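Local coordinates for Thg1-like uncharacterized protein (Bacillus thuringiensis, PDB 4KGM) that probably adds nucleotides to the 5' end of tRNA in the 3'-to-5' direction, using a polymerase palm-like domain that binds ATP and magnesium, at residues L60-M65 / S215-D220; G66-Y71 / E234-L239; H221-I226 / R230-Q235. All coordinates share one frame; numbering follows the deposited sequence.

Contact 1: residues L60-M65 / S215-D220; sequences LAQNIM and SRWSVD
Ala-61 sets its methyl group squarely on the indole of Trp-217, joining helix 47-63 to the edge strand 215-220. The fit is a CH-pi contact over the benzo half of the ring: CB of Ala-61 lies 3.4 Å from the centroid of the six-membered ring of Trp-217 and only 10° off its normal. All six carbons of that ring therefore fall at similar distances from the methyl, the nearest being CD2 of Trp-217, 3.4 Å from CB of Ala-61. A chi2 of 92° turns the indole across the plane of its own CA, CB and CG atoms, and this rotation brings a broad face, not a rim, against the helix. The carbonyl of Ala-61 reaches the ring as well, its O 3.6 Å from CZ2 of Trp-217, a packing contact without a hydrogen bond.

Gln-62 meets the pyrrole part. Its CG approaches CD1 of Trp-217 obliquely at 3.5 Å, and the chain then runs on extended past the indole, the two side chains sliding by each other in opposite directions with amide and ring planes 83° apart. This path carries NE2 of Gln-62 to a water at 3.0 Å, which also accepts a bond of 2.6 Å from N of Trp-217.

Helix 47-63 packs here over the edge of the antiparallel sheet of the palm-like domain, whose outermost strand on this side within the chain is 215-220, with Trp-217 between the two. Arg-216, Ser-218 and Asp-220 pair by backbone hydrogen bonds with strand 200-206, whereas the N-H of Trp-217 is taken up by the water. Helix and strand are thus joined by dispersion over an aromatic face, with a single water bridge at its border as the polar link between them.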
loop_
_atom_site.group_PDB
_atom_site.type_symbol
_atom_site.label_atom_id
_atom_site.label_comp_id
_atom_site.label_asym_id
_atom_site.label_seq_id
_atom_site.Cartn_x
_atom_site.Cartn_y
_atom_site.Cartn_z
ATOM N N LEU A 60 -5.909 22.992 13.760
ATOM C CA LEU A 60 -6.036 21.682 13.133
ATOM C C LEU A 60 -7.432 21.102 13.338
ATOM O O LEU A 60 -8.074 20.653 12.390
ATOM C CB LEU A 60 -4.982 20.719 13.687
ATOM C CG LEU A 60 -3.540 20.954 13.238
ATOM C CD1 LEU A 60 -2.574 20.148 14.090
ATOM C CD2 LEU A 60 -3.377 20.598 11.769
ATOM N N ALA A 61 -7.895 21.122 14.583
ATOM C CA ALA A 61 -9.191 20.553 14.931
ATOM C C ALA A 61 -10.337 21.295 14.251
ATOM O O ALA A 61 -11.369 20.704 13.940
ATOM C CB ALA A 61 -9.378 20.551 16.439
ATOM N N GLN A 62 -10.143 22.590 14.019
ATOM C CA GLN A 62 -11.161 23.422 13.387
ATOM C C GLN A 62 -11.297 23.138 11.894
ATOM O O GLN A 62 -12.349 23.384 11.305
ATOM C CB GLN A 62 -10.838 24.906 13.591
ATOM C CG GLN A 62 -11.027 25.399 15.015
ATOM C CD GLN A 62 -10.334 26.725 15.276
ATOM O OE1 GLN A 62 -9.320 27.046 14.651
ATOM N NE2 GLN A 62 -10.880 27.504 16.203
ATOM N N ASN A 63 -10.234 22.623 11.284
ATOM C CA ASN A 63 -10.202 22.463 9.833
ATOM C C ASN A 63 -10.174 21.020 9.335
ATOM O O ASN A 63 -10.114 20.781 8.130
ATOM C CB ASN A 63 -9.027 23.244 9.236
ATOM C CG ASN A 63 -9.273 24.741 9.216
ATOM O OD1 ASN A 63 -9.821 25.279 8.253
ATOM N ND2 ASN A 63 -8.868 25.422 10.284
ATOM N N ILE A 64 -10.217 20.065 10.257
ATOM C CA ILE A 64 -10.179 18.654 9.882
ATOM C C ILE A 64 -11.533 17.979 10.077
ATOM O O ILE A 64 -12.056 17.921 11.191
ATOM C CB ILE A 64 -9.096 17.888 10.668
ATOM C CG1 ILE A 64 -7.704 18.370 10.253
ATOM C CG2 ILE A 64 -9.224 16.396 10.429
ATOM C CD1 ILE A 64 -6.576 17.729 11.033
ATOM N N MET A 65 -12.098 17.476 8.982
ATOM C CA MET A 65 -13.397 16.811 9.016
ATOM C C MET A 65 -13.360 15.557 9.885
ATOM O O MET A 65 -12.561 14.651 9.647
ATOM C CB MET A 65 -13.850 16.451 7.597
ATOM C CG MET A 65 -15.190 15.731 7.535
ATOM S SD MET A 65 -15.670 15.262 5.854
ATOM C CE MET A 65 -15.497 16.829 5.003
ATOM N N SER A 215 -19.986 26.436 20.406
ATOM C CA SER A 215 -18.892 25.549 20.792
ATOM C C SER A 215 -17.538 26.059 20.303
ATOM O O SER A 215 -17.458 26.791 19.313
ATOM C CB SER A 215 -19.137 24.137 20.255
ATOM N N ARG A 216 -16.478 25.664 21.001
ATOM C CA ARG A 216 -15.125 26.092 20.663
ATOM C C ARG A 216 -14.097 25.069 21.129
ATOM O O ARG A 216 -14.307 24.374 22.123
ATOM C CB ARG A 216 -14.817 27.444 21.309
ATOM C CG ARG A 216 -15.056 27.465 22.811
ATOM C CD ARG A 216 -14.416 28.669 23.483
ATOM N NE ARG A 216 -14.891 28.821 24.856
ATOM C CZ ARG A 216 -15.788 29.723 25.240
ATOM N NH1 ARG A 216 -16.298 30.573 24.358
ATOM N NH2 ARG A 216 -16.171 29.783 26.509
ATOM N N TRP A 217 -12.984 24.982 20.409
ATOM C CA TRP A 217 -11.887 24.118 20.818
ATOM C C TRP A 217 -11.054 24.826 21.878
ATOM O O TRP A 217 -10.653 25.975 21.698
ATOM C CB TRP A 217 -11.021 23.738 19.616
ATOM C CG TRP A 217 -11.759 22.945 18.582
ATOM C CD1 TRP A 217 -12.427 23.432 17.498
ATOM C CD2 TRP A 217 -11.912 21.521 18.541
ATOM N NE1 TRP A 217 -12.983 22.401 16.779
ATOM C CE2 TRP A 217 -12.681 21.217 17.398
ATOM C CE3 TRP A 217 -11.470 20.473 19.354
ATOM C CZ2 TRP A 217 -13.019 19.911 17.051
ATOM C CZ3 TRP A 217 -11.806 19.177 19.007
ATOM C CH2 TRP A 217 -12.573 18.907 17.866
ATOM N N SER A 218 -10.801 24.139 22.987
ATOM C CA SER A 218 -10.097 24.747 24.108
ATOM C C SER A 218 -9.042 23.816 24.687
ATOM O O SER A 218 -9.120 22.598 24.530
ATOM C CB SER A 218 -11.086 25.147 25.205
ATOM O OG SER A 218 -12.091 26.010 24.698
ATOM N N VAL A 219 -8.057 24.399 25.360
ATOM C CA VAL A 219 -7.037 23.618 26.042
ATOM C C VAL A 219 -7.566 23.181 27.400
ATOM O O VAL A 219 -7.987 24.010 28.207
ATOM C CB VAL A 219 -5.747 24.431 26.251
ATOM C CG1 VAL A 219 -4.693 23.580 26.944
ATOM C CG2 VAL A 219 -5.228 24.959 24.925
ATOM N N ASP A 220 -7.557 21.876 27.647
ATOM C CA ASP A 220 -7.978 21.352 28.939
ATOM C C ASP A 220 -6.763 21.044 29.804
ATOM O O ASP A 220 -6.096 20.027 29.613
ATOM C CB ASP A 220 -8.835 20.097 28.769
ATOM C CG ASP A 220 -9.347 19.559 30.092
ATOM O OD1 ASP A 220 -9.655 20.375 30.987
ATOM O OD2 ASP A 220 -9.438 18.322 30.241
HETATM O O HOH W 1 -12.493 26.836 18.617
#

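Contact 2: residues G66-Y71 / E234-L239; sequences GAKLVY and EQFVYL
Phe-236, near the end of helix 231-237, reaches down to Lys-68 and Leu-69 of strand 67-73. Its CB starts the contact at 3.7 Å from CB of Lys-68, and CG follows at 3.9 Å from the same Lys-68 CB. The ring then runs out over the backbone of the strand. CD1 still touches the lysine CB, while CE1 and CZ, at the far end, pass about equally close to the carbonyl O of Lys-68; this oxygen stands 3.9 Å above the ring plane, over its centre. On the opposite face lies CG of Gln-235, so the ring is held between its own helix and the strand. Along the other flank CD2 and CE2 meet CD1 of Leu-69, CE2 the closer at 3.6 Å, the side chains crossing at about a right angle.

That one ring can touch two consecutive strand residues follows from a classic beta bulge. Lys-68 and Leu-69 both pair with Leu-80 of the adjacent antiparallel strand, and Lys-68 has the helix-like psi of -38° expected at the first bulge position, which lets both CB atoms point toward the helix. The strand belongs to the antiparallel sheet of the palm-like domain. Ile-203 and Leu-80 on the flanking strands also touch Phe-236, and Phe-144 of helix 140-160 packs on Leu-69.

Beyond CD, still near CD1 of Phe-236, the lysine leaves the ring. Bends at chi2 and chi4 curl its chain back, so that NZ of Lys-68 makes a weak 3.2 Å hydrogen bond to O of Gly-66 and a salt bridge with Asp-85.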
loop_
_atom_site.group_PDB
_atom_site.type_symbol
_atom_site.label_atom_id
_atom_site.label_comp_id
_atom_site.label_asym_id
_atom_site.label_seq_id
_atom_site.Cartn_x
_atom_site.Cartn_y
_atom_site.Cartn_z
ATOM N N GLY A 66 -14.221 15.519 10.896
ATOM C CA GLY A 66 -14.315 14.371 11.780
ATOM C C GLY A 66 -13.387 14.420 12.981
ATOM O O GLY A 66 -13.313 13.459 13.748
ATOM N N ALA A 67 -12.678 15.532 13.151
ATOM C CA ALA A 67 -11.750 15.685 14.271
ATOM C C ALA A 67 -12.487 15.704 15.609
ATOM O O ALA A 67 -13.409 16.493 15.814
ATOM C CB ALA A 67 -10.910 16.942 14.106
ATOM N N LYS A 68 -12.070 14.827 16.516
ATOM C CA LYS A 68 -12.730 14.690 17.808
ATOM C C LYS A 68 -11.835 15.123 18.963
ATOM O O LYS A 68 -12.301 15.732 19.925
ATOM C CB LYS A 68 -13.186 13.244 18.016
ATOM C CG LYS A 68 -14.285 12.804 17.063
ATOM C CD LYS A 68 -15.582 13.540 17.348
ATOM C CE LYS A 68 -16.640 13.223 16.304
ATOM N NZ LYS A 68 -16.293 13.795 14.974
ATOM N N LEU A 69 -10.549 14.807 18.867
ATOM C CA LEU A 69 -9.616 15.120 19.939
ATOM C C LEU A 69 -8.201 15.323 19.412
ATOM O O LEU A 69 -7.763 14.635 18.490
ATOM C CB LEU A 69 -9.640 14.014 21.002
ATOM C CG LEU A 69 -8.845 14.223 22.295
ATOM C CD1 LEU A 69 -9.590 13.616 23.472
ATOM C CD2 LEU A 69 -7.452 13.619 22.192
ATOM N N VAL A 70 -7.494 16.279 20.004
ATOM C CA VAL A 70 -6.091 16.506 19.688
ATOM C C VAL A 70 -5.267 16.400 20.964
ATOM O O VAL A 70 -5.681 16.881 22.015
ATOM C CB VAL A 70 -5.872 17.892 19.064
ATOM C CG1 VAL A 70 -4.427 18.046 18.618
ATOM C CG2 VAL A 70 -6.822 18.105 17.891
ATOM N N TYR A 71 -4.106 15.761 20.875
ATOM C CA TYR A 71 -3.219 15.636 22.025
ATOM C C TYR A 71 -1.830 16.188 21.725
ATOM O O TYR A 71 -1.186 15.779 20.759
ATOM C CB TYR A 71 -3.115 14.176 22.470
ATOM C CG TYR A 71 -2.077 13.944 23.543
ATOM C CD1 TYR A 71 -2.337 14.268 24.869
ATOM C CD2 TYR A 71 -0.838 13.399 23.232
ATOM C CE1 TYR A 71 -1.389 14.059 25.854
ATOM C CE2 TYR A 71 0.114 13.187 24.209
ATOM C CZ TYR A 71 -0.167 13.518 25.519
ATOM O OH TYR A 71 0.779 13.306 26.496
ATOM N N GLU A 234 -12.651 7.459 24.978
ATOM C CA GLU A 234 -13.650 6.557 24.412
ATOM C C GLU A 234 -15.011 7.208 24.168
ATOM O O GLU A 234 -15.849 6.651 23.458
ATOM C CB GLU A 234 -13.803 5.305 25.282
ATOM C CG GLU A 234 -12.569 4.414 25.277
ATOM C CD GLU A 234 -12.788 3.102 26.000
ATOM O OE1 GLU A 234 -13.730 3.023 26.816
ATOM O OE2 GLU A 234 -12.018 2.149 25.750
ATOM N N GLN A 235 -15.224 8.386 24.748
ATOM C CA GLN A 235 -16.457 9.136 24.528
ATOM C C GLN A 235 -16.581 9.573 23.073
ATOM O O GLN A 235 -17.680 9.840 22.585
ATOM C CB GLN A 235 -16.509 10.366 25.438
ATOM C CG GLN A 235 -15.333 11.314 25.260
ATOM C CD GLN A 235 -15.464 12.576 26.090
ATOM O OE1 GLN A 235 -16.559 13.115 26.256
ATOM N NE2 GLN A 235 -14.343 13.053 26.621
ATOM N N PHE A 236 -15.446 9.652 22.385
ATOM C CA PHE A 236 -15.424 10.056 20.986
ATOM C C PHE A 236 -15.306 8.837 20.076
ATOM O O PHE A 236 -15.515 8.931 18.867
ATOM C CB PHE A 236 -14.257 11.011 20.721
ATOM C CG PHE A 236 -14.237 12.220 21.616
ATOM C CD1 PHE A 236 -15.189 13.216 21.479
ATOM C CD2 PHE A 236 -13.255 12.368 22.582
ATOM C CE1 PHE A 236 -15.170 14.332 22.297
ATOM C CE2 PHE A 236 -13.229 13.482 23.403
ATOM C CZ PHE A 236 -14.187 14.463 23.260
ATOM N N VAL A 237 -14.971 7.695 20.668
ATOM C CA VAL A 237 -14.731 6.469 19.914
ATOM C C VAL A 237 -16.018 5.692 19.651
ATOM O O VAL A 237 -16.271 5.254 18.529
ATOM C CB VAL A 237 -13.732 5.558 20.647
ATOM C CG1 VAL A 237 -13.468 4.300 19.841
ATOM C CG2 VAL A 237 -12.439 6.309 20.911
ATOM N N TYR A 238 -16.827 5.522 20.691
ATOM C CA TYR A 238 -18.100 4.819 20.565
ATOM C C TYR A 238 -19.263 5.807 20.524
ATOM O O TYR A 238 -19.592 6.438 21.530
ATOM C CB TYR A 238 -18.276 3.818 21.709
ATOM C CG TYR A 238 -17.136 2.830 21.832
ATOM C CD1 TYR A 238 -17.134 1.645 21.106
ATOM C CD2 TYR A 238 -16.059 3.084 22.674
ATOM C CE1 TYR A 238 -16.091 0.740 21.217
ATOM C CE2 TYR A 238 -15.013 2.185 22.789
ATOM C CZ TYR A 238 -15.032 1.015 22.060
ATOM O OH TYR A 238 -13.992 0.116 22.173
ATOM N N LEU A 239 -19.879 5.937 19.355
ATOM C CA LEU A 239 -20.943 6.914 19.146
ATOM C C LEU A 239 -22.262 6.493 19.791
ATOM O O LEU A 239 -22.790 7.197 20.652
ATOM C CB LEU A 239 -21.148 7.169 17.650
#

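Contact 3: residues H221-I226 / R230-Q235; sequences HETPII and REYVEQ
With chi1 of Tyr-232 at -178°, its CG stands trans to N and the phenol leans out from helix 231-237 over the preceding loop, where Pro-224 and Ile-226 receive it. Ile-226 in turn folds its longer branch at chi2 (-64°), which swings CD1 up to the ring. Pro-224 lies over one face: its CD is 3.7 Å from the centroid of the Tyr-232 ring and 14° off the normal, a CH-pi contact displaced toward the rim. CD1 of Ile-226 comes in obliquely, 3.5 Å from CD2 of Tyr-232, while its other branch, CG2, rests 3.7 Å from CG2 of Val-233. Thr-223 crosses the phenol end, its CG2 and OG1 packing about OH of Tyr-232 without a hydrogen bond between the two hydroxyls.

Within the helix, NE2 of Gln-235 donates a nearly straight 2.7 Å bond to the backbone O of Tyr-232, which lies in the plane of the glutamine amide. O of Arg-230 accepts from N of both Val-233 and Glu-234, so one carbonyl serves two backbone N-H groups.

The loop, which connects edge strand 215-220 to helix 231-237, is tied to helix 140-160 by Gln-148, whose amide bonds N of Ile-226 and O of Pro-224. Ile-145 and Phe-144 of that helix pack on Ile-226 and Val-233 respectively, while strand 200-206 touches Tyr-232 through Cys-201 and Ile-203.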
loop_
_atom_site.group_PDB
_atom_site.type_symbol
_atom_site.label_atom_id
_atom_site.label_comp_id
_atom_site.label_asym_id
_atom_site.label_seq_id
_atom_site.Cartn_x
_atom_site.Cartn_y
_atom_site.Cartn_z
ATOM N N HIS A 221 -6.477 21.930 30.753
ATOM C CA HIS A 221 -5.343 21.743 31.652
ATOM C C HIS A 221 -5.686 20.759 32.765
ATOM O O HIS A 221 -4.824 20.372 33.555
ATOM C CB HIS A 221 -4.885 23.083 32.227
ATOM C CG HIS A 221 -4.368 24.036 31.195
ATOM N ND1 HIS A 221 -3.091 23.954 30.681
ATOM C CD2 HIS A 221 -4.956 25.086 30.575
ATOM C CE1 HIS A 221 -2.914 24.913 29.791
ATOM N NE2 HIS A 221 -4.031 25.614 29.707
ATOM N N GLU A 222 -6.952 20.358 32.816
ATOM C CA GLU A 222 -7.393 19.323 33.739
ATOM C C GLU A 222 -7.472 17.985 33.008
ATOM O O GLU A 222 -8.215 17.090 33.411
ATOM C CB GLU A 222 -8.752 19.680 34.342
ATOM N N THR A 223 -6.704 17.866 31.928
ATOM C CA THR A 223 -6.636 16.627 31.161
ATOM C C THR A 223 -6.102 15.504 32.037
ATOM O O THR A 223 -4.972 15.573 32.523
ATOM C CB THR A 223 -5.731 16.774 29.924
ATOM O OG1 THR A 223 -6.238 17.811 29.076
ATOM C CG2 THR A 223 -5.680 15.470 29.144
ATOM N N PRO A 224 -6.917 14.463 32.243
ATOM C CA PRO A 224 -6.584 13.373 33.164
ATOM C C PRO A 224 -5.560 12.404 32.591
ATOM O O PRO A 224 -5.203 12.489 31.415
ATOM C CB PRO A 224 -7.922 12.657 33.341
ATOM C CG PRO A 224 -8.624 12.880 32.046
ATOM C CD PRO A 224 -8.233 14.266 31.607
ATOM N N ILE A 225 -5.087 11.492 33.433
ATOM C CA ILE A 225 -4.277 10.379 32.968
ATOM C C ILE A 225 -5.228 9.382 32.325
ATOM O O ILE A 225 -6.088 8.815 33.001
ATOM C CB ILE A 225 -3.529 9.703 34.129
ATOM C CG1 ILE A 225 -2.748 10.741 34.939
ATOM C CG2 ILE A 225 -2.600 8.619 33.607
ATOM C CD1 ILE A 225 -2.001 10.159 36.118
ATOM N N ILE A 226 -5.082 9.185 31.017
ATOM C CA ILE A 226 -6.022 8.371 30.250
ATOM C C ILE A 226 -6.161 6.951 30.803
ATOM O O ILE A 226 -7.254 6.381 30.803
ATOM C CB ILE A 226 -5.634 8.311 28.756
ATOM C CG1 ILE A 226 -5.338 9.712 28.220
ATOM C CG2 ILE A 226 -6.742 7.657 27.942
ATOM C CD1 ILE A 226 -6.531 10.635 28.231
ATOM N N ARG A 230 -10.396 6.217 30.922
ATOM C CA ARG A 230 -10.432 5.837 29.514
ATOM C C ARG A 230 -11.627 6.421 28.763
ATOM O O ARG A 230 -11.570 6.605 27.546
ATOM C CB ARG A 230 -10.407 4.314 29.379
ATOM C CG ARG A 230 -9.115 3.680 29.873
ATOM C CD ARG A 230 -9.240 2.172 29.973
ATOM N NE ARG A 230 -9.613 1.574 28.697
ATOM C CZ ARG A 230 -8.742 1.116 27.804
ATOM N NH1 ARG A 230 -7.441 1.186 28.051
ATOM N NH2 ARG A 230 -9.174 0.588 26.667
ATOM N N GLU A 231 -12.701 6.719 29.487
ATOM C CA GLU A 231 -13.902 7.286 28.878
ATOM C C GLU A 231 -13.641 8.698 28.348
ATOM O O GLU A 231 -14.371 9.195 27.492
ATOM C CB GLU A 231 -15.070 7.274 29.873
ATOM C CG GLU A 231 -16.389 7.844 29.341
ATOM C CD GLU A 231 -16.944 7.074 28.152
ATOM O OE1 GLU A 231 -17.725 7.667 27.376
ATOM O OE2 GLU A 231 -16.612 5.879 27.994
ATOM N N TYR A 232 -12.587 9.330 28.856
ATOM C CA TYR A 232 -12.173 10.649 28.387
ATOM C C TYR A 232 -11.878 10.624 26.889
ATOM O O TYR A 232 -12.128 11.599 26.179
ATOM C CB TYR A 232 -10.941 11.121 29.158
ATOM C CG TYR A 232 -10.455 12.502 28.776
ATOM C CD1 TYR A 232 -11.046 13.640 29.312
ATOM C CD2 TYR A 232 -9.400 12.670 27.888
ATOM C CE1 TYR A 232 -10.603 14.903 28.971
ATOM C CE2 TYR A 232 -8.950 13.930 27.541
ATOM C CZ TYR A 232 -9.555 15.042 28.087
ATOM O OH TYR A 232 -9.114 16.299 27.745
ATOM N N VAL A 233 -11.348 9.500 26.417
ATOM C CA VAL A 233 -11.082 9.311 24.996
ATOM C C VAL A 233 -12.216 8.535 24.328
ATOM O O VAL A 233 -12.697 8.913 23.259
ATOM C CB VAL A 233 -9.751 8.564 24.767
ATOM C CG1 VAL A 233 -9.578 8.218 23.295
ATOM C CG2 VAL A 233 -8.581 9.398 25.267
ATOM N N GLU A 234 -12.651 7.459 24.978
ATOM C CA GLU A 234 -13.650 6.557 24.412
ATOM C C GLU A 234 -15.011 7.208 24.168
ATOM O O GLU A 234 -15.849 6.651 23.458
ATOM C CB GLU A 234 -13.803 5.305 25.282
ATOM C CG GLU A 234 -12.569 4.414 25.277
ATOM C CD GLU A 234 -12.788 3.102 26.000
ATOM O OE1 GLU A 234 -13.730 3.023 26.816
ATOM O OE2 GLU A 234 -12.018 2.149 25.750
ATOM N N GLN A 235 -15.224 8.386 24.748
ATOM C CA GLN A 235 -16.457 9.136 24.528
ATOM C C GLN A 235 -16.581 9.573 23.073
ATOM O O GLN A 235 -17.680 9.840 22.585
ATOM C CB GLN A 235 -16.509 10.366 25.438
ATOM C CG GLN A 235 -15.333 11.314 25.260
ATOM C CD GLN A 235 -15.464 12.576 26.090
ATOM O OE1 GLN A 235 -16.559 13.115 26.256
ATOM N NE2 GLN A 235 -14.343 13.053 26.621
#

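Contacts 1 and 2 reach the same antiparallel sheet, and contact 3 is joined to contact 2 by helix 231-237. The first two lie 11 Å apart between centres and alternate along the chain; they touch where CH2 of Trp-217 packs 3.3 Å from O of Ala-67. Contacts 2 and 3 are also 11 Å apart. Contacts 1 and 3, with centres 16 Å apart, meet through a probable hydrogen bond of 3.2 Å between OD2 of Asp-220 and OH of Tyr-232. None of the contact residues belongs to the ATP pocket, but helix 47-63 of contact 1 also carries the pocket residue Leu-49, and strand 67-73 of contact 2 leads to Ser-74 and the magnesium-site residue Asp-75.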